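Local atomic coordinates of PLP-Dependent L-Arginine Hydroxylase MppP (Streptomyces wadayamensis, PDB entry 6C9B), a protein that oxidises L-arginine with the help of pyridoxal 5'-phosphate, giving 4-hydroxy-2-ketoarginine and 2-ketoarginine. Residues V92-L97 / A119-G124; T70-H75 / G272-L277. One frame throughout, in Å; residues are numbered along the deposited sequence.

Contact 1: residues V92-L97 / A119-G124; sequences VSMEIL and ADLLRG
Met94 reaches from helix 90-101 to both Leu121 and Leu122 of helix 116-124, and this is the tight half of the contact. Its CG lies anti to the backbone N (chi1 -178°), which sends the chain across the gap, where CG meets CD1 of Leu121 at 3.6 Å. Bends at chi2 and chi3 bring the methyl onto Leu122, whose side chain crosses that of Met94 at about a right angle. Met94 CE sits in the fork of Leu122, 3.5 Å from both CG and CD2 and 3.9 Å from CD1, so it touches the branch point and both arms. Leu122 also leans on Leu127 and Leu129, which closes this side toward the sheet.

The other half is thinner, a buried carboxylate lying against a methyl. Glu95 crosses Leu121 roughly at right angles, and the approach is a single one, OE1 to Leu121 CD2 at 3.5 Å. The carboxylate finds its polar partners elsewhere: OE1 accepts from Asn125, and OE2 makes a salt bridge with Arg99 of the second subunit. Glu95 of that subunit brings a like charge close, which may favour protonation of one carboxylate, although Arg99 should offset this. Past Leu122 the helix reaches solvent at Arg123 and Gly124.

The axes of the two segments come within 9.2 Å, pointing the same general way but inclined by 29°. Helix 116-124 links the adjacent parallel strands 107-112 and 128-133 as a beta-alpha-beta crossover, and its packing beside helix 90-101 belongs to the large domain of fold-type I PLP enzymes.

Contact 2: residues T70-H75 / G272-L277; sequences TLLGQH and GGLADL
Leu72 and Leu274 meet methyl to methyl with their side chains crossed at about a right angle, CD2 of Leu72 lying 3.8 Å from CD2 of Leu274. Leu274 leaves its helix toward the other segment, its CG anti to the backbone N (chi1 -165°). Leu72 points less directly across the gap, and it is the far end of the chain that closes the distance. The same Leu274 methyl serves a second neighbour more loosely, with CD1 of Leu71 standing 4.2 Å from CD2 of Leu274. One leucine thus faces two consecutive ones, and the contact is small and wholly apolar.

What presents the pair is the end of helix 57-71. Leu72 is the first residue to leave helical angles, and Gly73, with positive phi (86°), is the C-prime residue of a Schellman motif, its N bonded to Thr70 O. Beyond it the chain folds back, and Gln74 NE2 donates to Leu72 O at 2.8 Å in an almost straight bond that helps fix the turn. Leu72 O lies in the amide plane of Gln74, while NE2 stands tilted 33° from the plane of the Leu72 carbonyl.

Gln74 also bonds to Tyr200 O and, through OE1, to His202 N at the start of helix 202-209. Leu72 touches Arg192 and His199 in loops, while Leu71 lies on Ala269 and Ala270, so the end of helix 57-71 is set between those loops and the long helix 256-291.

In the fold
Along the chain the order is 70-75, 92-97, 119-124, 272-277, so both halves of contact 1 fall between those of contact 2. The two contacts lie on opposite sides of the chain's centre, their centres 28 Å apart and their nearest atoms about 15 Å apart, and they share no helix. Contact 1 joins neighbouring helices around the seven-stranded sheet, at the subunit interface and near the product: the side chain of Leu121 is about 7 Å from the bound 4-hydroxy-2-ketoarginine. Contact 2, away from the ligand site and touching no other chain, is structural packing within one subunit, tying the end of an early helix to the long helix 256-291.

Contact 1: residues V92-L97 / A119-G124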
# COMPACT_ATOMS: atom_id res chain seq x y z
N VAL B 92 -4.20 -2.30 -3.28
CA VAL B 92 -4.26 -2.79 -1.90
C VAL B 92 -5.69 -3.18 -1.54
O VAL B 92 -5.93 -4.23 -0.92
CB VAL B 92 -3.68 -1.74 -0.94
CG1 VAL B 92 -3.98 -2.08 0.52
CG2 VAL B 92 -2.17 -1.62 -1.13
N SER B 93 -6.68 -2.38 -1.95
CA SER B 93 -8.08 -2.78 -1.77
C SER B 93 -8.33 -4.12 -2.44
O SER B 93 -9.02 -5.00 -1.88
CB SER B 93 -9.02 -1.74 -2.38
OG SER B 93 -8.83 -0.44 -1.86
N MET B 94 -7.80 -4.29 -3.65
CA MET B 94 -8.02 -5.52 -4.40
C MET B 94 -7.35 -6.72 -3.72
O MET B 94 -7.89 -7.83 -3.73
CB MET B 94 -7.52 -5.34 -5.84
CG MET B 94 -7.73 -6.53 -6.73
SD MET B 94 -9.49 -6.65 -7.11
CE MET B 94 -9.66 -8.44 -7.03
N GLU B 95 -6.16 -6.53 -3.15
CA GLU B 95 -5.52 -7.60 -2.40
C GLU B 95 -6.39 -8.01 -1.22
O GLU B 95 -6.57 -9.20 -0.94
CB GLU B 95 -4.14 -7.18 -1.93
CG GLU B 95 -3.44 -8.16 -1.00
CD GLU B 95 -2.93 -9.44 -1.64
OE1 GLU B 95 -3.14 -9.67 -2.84
OE2 GLU B 95 -2.31 -10.26 -0.91
N ILE B 96 -6.94 -7.03 -0.51
CA ILE B 96 -7.82 -7.31 0.62
C ILE B 96 -9.04 -8.09 0.15
O ILE B 96 -9.43 -9.09 0.76
CB ILE B 96 -8.21 -5.99 1.31
CG1 ILE B 96 -6.99 -5.38 2.00
CG2 ILE B 96 -9.32 -6.21 2.31
CD1 ILE B 96 -7.17 -3.91 2.37
N LEU B 97 -9.66 -7.63 -0.95
CA LEU B 97 -10.85 -8.29 -1.46
C LEU B 97 -10.52 -9.71 -1.90
O LEU B 97 -11.30 -10.65 -1.68
CB LEU B 97 -11.44 -7.48 -2.61
CG LEU B 97 -12.64 -8.10 -3.35
CD1 LEU B 97 -13.80 -8.32 -2.39
CD2 LEU B 97 -13.07 -7.22 -4.53
N ALA B 119 -6.61 -9.76 -12.24
CA ALA B 119 -6.52 -11.20 -12.45
C ALA B 119 -5.39 -11.79 -11.63
O ALA B 119 -5.54 -12.87 -11.04
CB ALA B 119 -6.30 -11.51 -13.94
N ASP B 120 -4.25 -11.11 -11.60
CA ASP B 120 -3.09 -11.68 -10.93
C ASP B 120 -3.24 -11.71 -9.40
O ASP B 120 -2.76 -12.66 -8.75
CB ASP B 120 -1.86 -10.88 -11.35
CG ASP B 120 -1.46 -11.14 -12.80
OD1 ASP B 120 -1.83 -12.19 -13.36
OD2 ASP B 120 -0.73 -10.33 -13.36
N LEU B 121 -3.93 -10.73 -8.82
CA LEU B 121 -4.17 -10.74 -7.38
C LEU B 121 -5.21 -11.79 -7.02
O LEU B 121 -5.06 -12.49 -6.01
CB LEU B 121 -4.62 -9.37 -6.91
CG LEU B 121 -3.52 -8.30 -6.99
CD1 LEU B 121 -4.13 -6.89 -6.72
CD2 LEU B 121 -2.39 -8.60 -6.04
N LEU B 122 -6.21 -11.99 -7.87
CA LEU B 122 -7.19 -13.03 -7.59
C LEU B 122 -6.56 -14.41 -7.72
O LEU B 122 -6.70 -15.26 -6.84
CB LEU B 122 -8.39 -12.89 -8.55
CG LEU B 122 -9.31 -11.71 -8.33
CD1 LEU B 122 -10.25 -11.44 -9.52
CD2 LEU B 122 -10.12 -11.95 -7.07
N ARG B 123 -5.87 -14.64 -8.84
CA ARG B 123 -5.22 -15.93 -9.00
C ARG B 123 -4.21 -16.19 -7.90
O ARG B 123 -4.08 -17.32 -7.41
CB ARG B 123 -4.54 -16.02 -10.36
CG ARG B 123 -5.44 -16.21 -11.55
CD ARG B 123 -4.59 -16.62 -12.79
NE ARG B 123 -5.39 -17.14 -13.90
CZ ARG B 123 -5.45 -16.61 -15.13
NH1 ARG B 123 -4.77 -15.51 -15.45
NH2 ARG B 123 -6.21 -17.20 -16.05
N GLY B 124 -3.45 -15.15 -7.52
CA GLY B 124 -2.44 -15.30 -6.50
C GLY B 124 -3.01 -15.68 -5.15
O GLY B 124 -2.32 -16.28 -4.33

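Contact 2: residues T70-H75 / G272-L277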
# COMPACT_ATOMS: atom_id res chain seq x y z
N THR B 70 -19.74 12.56 -4.20
CA THR B 70 -20.75 13.48 -4.74
C THR B 70 -20.29 14.07 -6.07
O THR B 70 -21.11 14.25 -6.98
CB THR B 70 -21.06 14.60 -3.73
OG1 THR B 70 -19.89 15.39 -3.52
CG2 THR B 70 -21.51 14.02 -2.43
N LEU B 71 -19.00 14.38 -6.20
CA LEU B 71 -18.47 14.87 -7.46
C LEU B 71 -18.87 13.98 -8.61
O LEU B 71 -19.18 14.46 -9.71
CB LEU B 71 -16.94 14.93 -7.40
CG LEU B 71 -16.19 15.19 -8.71
CD1 LEU B 71 -16.36 16.63 -9.11
CD2 LEU B 71 -14.71 14.87 -8.60
N LEU B 72 -18.86 12.66 -8.39
CA LEU B 72 -19.06 11.70 -9.46
C LEU B 72 -20.44 11.05 -9.43
O LEU B 72 -20.65 10.00 -10.05
CB LEU B 72 -17.94 10.65 -9.42
CG LEU B 72 -16.51 11.22 -9.59
CD1 LEU B 72 -15.49 10.08 -9.59
CD2 LEU B 72 -16.36 12.06 -10.86
N GLY B 73 -21.41 11.67 -8.74
CA GLY B 73 -22.80 11.29 -8.86
C GLY B 73 -23.20 10.16 -7.94
O GLY B 73 -24.33 9.66 -8.05
N GLN B 74 -22.32 9.76 -7.03
CA GLN B 74 -22.54 8.56 -6.22
C GLN B 74 -23.15 8.95 -4.88
O GLN B 74 -22.61 8.66 -3.81
CB GLN B 74 -21.23 7.81 -6.05
CG GLN B 74 -20.55 7.45 -7.34
CD GLN B 74 -21.49 6.79 -8.33
OE1 GLN B 74 -21.98 5.69 -8.10
NE2 GLN B 74 -21.78 7.48 -9.40
N HIS B 75 -24.33 9.57 -4.96
CA HIS B 75 -24.95 10.18 -3.79
C HIS B 75 -25.39 9.16 -2.75
O HIS B 75 -25.41 9.48 -1.55
CB HIS B 75 -26.15 11.03 -4.22
CG HIS B 75 -25.81 12.02 -5.28
ND1 HIS B 75 -24.98 13.09 -5.06
CD2 HIS B 75 -26.16 12.08 -6.59
CE1 HIS B 75 -24.84 13.78 -6.18
NE2 HIS B 75 -25.55 13.19 -7.12
N GLY B 272 -15.38 23.08 -11.70
CA GLY B 272 -15.08 23.24 -13.11
C GLY B 272 -13.88 22.43 -13.57
O GLY B 272 -13.65 22.28 -14.77
N GLY B 273 -13.11 21.92 -12.61
CA GLY B 273 -11.94 21.13 -12.96
C GLY B 273 -12.27 19.86 -13.71
O GLY B 273 -11.50 19.42 -14.58
N LEU B 274 -13.41 19.23 -13.39
CA LEU B 274 -13.71 17.95 -14.03
C LEU B 274 -14.05 18.16 -15.50
O LEU B 274 -13.59 17.40 -16.36
CB LEU B 274 -14.84 17.23 -13.30
CG LEU B 274 -14.97 15.74 -13.67
CD1 LEU B 274 -13.76 14.94 -13.19
CD2 LEU B 274 -16.22 15.17 -13.07
N ALA B 275 -14.82 19.21 -15.81
CA ALA B 275 -15.11 19.53 -17.20
C ALA B 275 -13.83 19.83 -17.96
O ALA B 275 -13.65 19.39 -19.11
CB ALA B 275 -16.08 20.71 -17.27
N ASP B 276 -12.90 20.57 -17.33
CA ASP B 276 -11.62 20.86 -17.97
C ASP B 276 -10.83 19.58 -18.22
O ASP B 276 -10.15 19.44 -19.24
CB ASP B 276 -10.80 21.81 -17.10
CG ASP B 276 -11.39 23.22 -17.04
OD1 ASP B 276 -12.33 23.53 -17.79
OD2 ASP B 276 -10.91 24.02 -16.21
N LEU B 277 -10.90 18.63 -17.28
CA LEU B 277 -10.20 17.37 -17.46
C LEU B 277 -10.78 16.61 -18.64
O LEU B 277 -10.04 16.09 -19.48
CB LEU B 277 -10.29 16.53 -16.19
CG LEU B 277 -9.66 15.14 -16.26
CD1 LEU B 277 -8.17 15.23 -16.62
CD2 LEU B 277 -9.87 14.45 -14.94